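Local coordinates for protein lytic chitin monooxygenase (Enterococcus faecalis, PDB 4A02) that cleaves the glycosidic bonds of crystalline alpha- and beta-chitin oxidatively, using a copper ion, and works in synergy with a chitinase, at residues Ile78-Thr83 against Trp91-Thr96. Residues are numbered along the deposited sequence; the frame is centred on the assembly and turned at random.
Sequences ITWNLT and WDYYIT
Trp91 drives the edge of its six-membered ring against one face of the Trp80 indole, an edge-to-face pair with ring planes at 59° and the centroid of that six-membered ring 4.6 Å from that of the five-membered ring of Trp80. The leading atom is Trp91 CZ3, 3.6 Å from Trp80 CE2 and set toward the rim of the indole. The next ring carbon, Trp91 CH2, is met loosely, near the ring plane, by Leu82 CD1 at 4.5 Å. On the other flank Ile78 reaches Tyr93: in the conformer given here, one of two deposited, Ile78 CD1 comes within 3.7 Å of Tyr93 CE2. The polar edge of this core is the indole N-H. Trp80 NE1 donates to Tyr93 OH over 2.9 Å, with an N-H...O angle of 154° and the oxygen in the indole plane, which, together with the packing, should restrain the rotation of the indole. Gln130 OE1 of strand 127-134 also hydrogen-bonds Tyr93 OH, giving this buried hydroxyl two polar partners; Trp148 stacks on Trp91. The axes of strand segments 78-82 and 91-96 approach to 11.4 Å at 129°; they lie in different sheets and meet through side chains alone. This is the aromatic interior of the beta-sandwich core of AA10 lytic polysaccharide monooxygenases, its Leu82 end lying about 7 Å, side chain to side chain, from the copper ligands His1 and His86.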
# COMPACT_ATOMS: atom_id res chain seq x y z
N ILE A 78 10.71 -4.16 -1.24
CA ILE A 78 9.28 -3.99 -1.55
C ILE A 78 9.15 -3.84 -3.07
O ILE A 78 9.90 -3.01 -3.62
CB ILE A 78 8.74 -2.82 -0.70
CG1 ILE A 78 7.26 -2.67 -0.87
CG2 ILE A 78 9.48 -1.50 -0.92
CD1 ILE A 78 6.54 -2.03 0.31
N THR A 79 8.35 -4.71 -3.76
CA THR A 79 8.24 -4.85 -5.21
C THR A 79 6.85 -4.44 -5.68
O THR A 79 5.85 -4.98 -5.17
CB THR A 79 8.54 -6.27 -5.65
OG1 THR A 79 9.86 -6.61 -5.28
CG2 THR A 79 8.45 -6.47 -7.18
N TRP A 80 6.81 -3.56 -6.65
CA TRP A 80 5.60 -3.22 -7.39
C TRP A 80 5.53 -4.04 -8.68
O TRP A 80 6.55 -4.35 -9.30
CB TRP A 80 5.51 -1.76 -7.75
CG TRP A 80 5.36 -0.79 -6.64
CD1 TRP A 80 6.29 -0.41 -5.72
CD2 TRP A 80 4.17 -0.03 -6.33
NE1 TRP A 80 5.77 0.53 -4.86
CE2 TRP A 80 4.46 0.78 -5.23
CE3 TRP A 80 2.89 0.03 -6.90
CZ2 TRP A 80 3.52 1.66 -4.69
CZ3 TRP A 80 1.95 0.88 -6.37
CH2 TRP A 80 2.27 1.70 -5.25
N ASN A 81 4.30 -4.35 -9.11
CA ASN A 81 4.04 -4.85 -10.43
C ASN A 81 3.12 -3.84 -11.12
O ASN A 81 2.06 -3.50 -10.57
CB ASN A 81 3.40 -6.22 -10.43
CG ASN A 81 4.24 -7.38 -9.97
OD1 ASN A 81 3.73 -8.53 -9.89
ND2 ASN A 81 5.52 -7.18 -9.70
N LEU A 82 3.55 -3.36 -12.28
CA LEU A 82 2.83 -2.30 -12.99
C LEU A 82 2.16 -2.87 -14.19
O LEU A 82 2.84 -3.55 -14.98
CB LEU A 82 3.81 -1.18 -13.37
CG LEU A 82 4.70 -0.68 -12.26
CD1 LEU A 82 5.56 0.48 -12.77
CD2 LEU A 82 3.91 -0.24 -11.03
N THR A 83 0.88 -2.58 -14.30
CA THR A 83 0.10 -3.00 -15.42
C THR A 83 0.21 -1.96 -16.53
O THR A 83 0.01 -2.35 -17.68
CB THR A 83 -1.38 -3.24 -15.08
OG1 THR A 83 -1.98 -2.06 -14.50
CG2 THR A 83 -1.54 -4.37 -14.12
N TRP A 91 7.97 7.84 -5.18
CA TRP A 91 7.49 6.66 -4.44
C TRP A 91 7.63 7.03 -2.98
O TRP A 91 8.73 7.35 -2.51
CB TRP A 91 8.31 5.43 -4.74
CG TRP A 91 8.59 5.13 -6.19
CD1 TRP A 91 9.58 5.66 -7.00
CD2 TRP A 91 7.85 4.20 -7.00
NE1 TRP A 91 9.50 5.11 -8.24
CE2 TRP A 91 8.44 4.21 -8.27
CE3 TRP A 91 6.76 3.38 -6.77
CZ2 TRP A 91 7.96 3.42 -9.31
CZ3 TRP A 91 6.30 2.58 -7.79
CH2 TRP A 91 6.89 2.58 -9.06
N ASP A 92 6.53 6.99 -2.22
CA ASP A 92 6.54 7.33 -0.81
C ASP A 92 6.02 6.18 0.02
O ASP A 92 5.11 5.46 -0.41
CB ASP A 92 5.67 8.56 -0.52
CG ASP A 92 6.21 9.81 -1.18
OD1 ASP A 92 7.26 10.28 -0.74
OD2 ASP A 92 5.56 10.28 -2.08
N TYR A 93 6.58 6.01 1.22
CA TYR A 93 6.20 4.92 2.10
C TYR A 93 6.02 5.43 3.51
O TYR A 93 6.85 6.19 4.02
CB TYR A 93 7.24 3.82 2.07
CG TYR A 93 7.42 3.18 0.73
CD1 TYR A 93 8.27 3.73 -0.23
CD2 TYR A 93 6.73 2.03 0.38
CE1 TYR A 93 8.42 3.12 -1.46
CE2 TYR A 93 6.89 1.44 -0.84
CZ TYR A 93 7.74 1.98 -1.78
OH TYR A 93 7.83 1.32 -2.98
N TYR A 94 4.96 4.94 4.15
CA TYR A 94 4.58 5.24 5.52
C TYR A 94 4.34 3.95 6.27
O TYR A 94 3.98 2.95 5.63
CB TYR A 94 3.29 6.09 5.53
CG TYR A 94 3.31 7.32 4.68
CD1 TYR A 94 3.08 7.22 3.28
CD2 TYR A 94 3.55 8.58 5.19
CE1 TYR A 94 3.09 8.33 2.47
CE2 TYR A 94 3.57 9.71 4.35
CZ TYR A 94 3.34 9.55 2.97
OH TYR A 94 3.38 10.68 2.17
N ILE A 95 4.44 3.95 7.60
CA ILE A 95 4.08 2.79 8.37
C ILE A 95 3.41 3.24 9.67
O ILE A 95 3.84 4.23 10.30
CB ILE A 95 5.26 1.84 8.63
CG1 ILE A 95 4.79 0.51 9.20
CG2 ILE A 95 6.33 2.48 9.49
CD1 ILE A 95 5.90 -0.52 9.28
N THR A 96 2.40 2.51 10.10
CA THR A 96 1.76 2.77 11.37
C THR A 96 2.76 2.77 12.51
O THR A 96 3.75 2.04 12.50
CB THR A 96 0.67 1.68 11.64
OG1 THR A 96 1.18 0.40 11.31
CG2 THR A 96 -0.57 1.92 10.82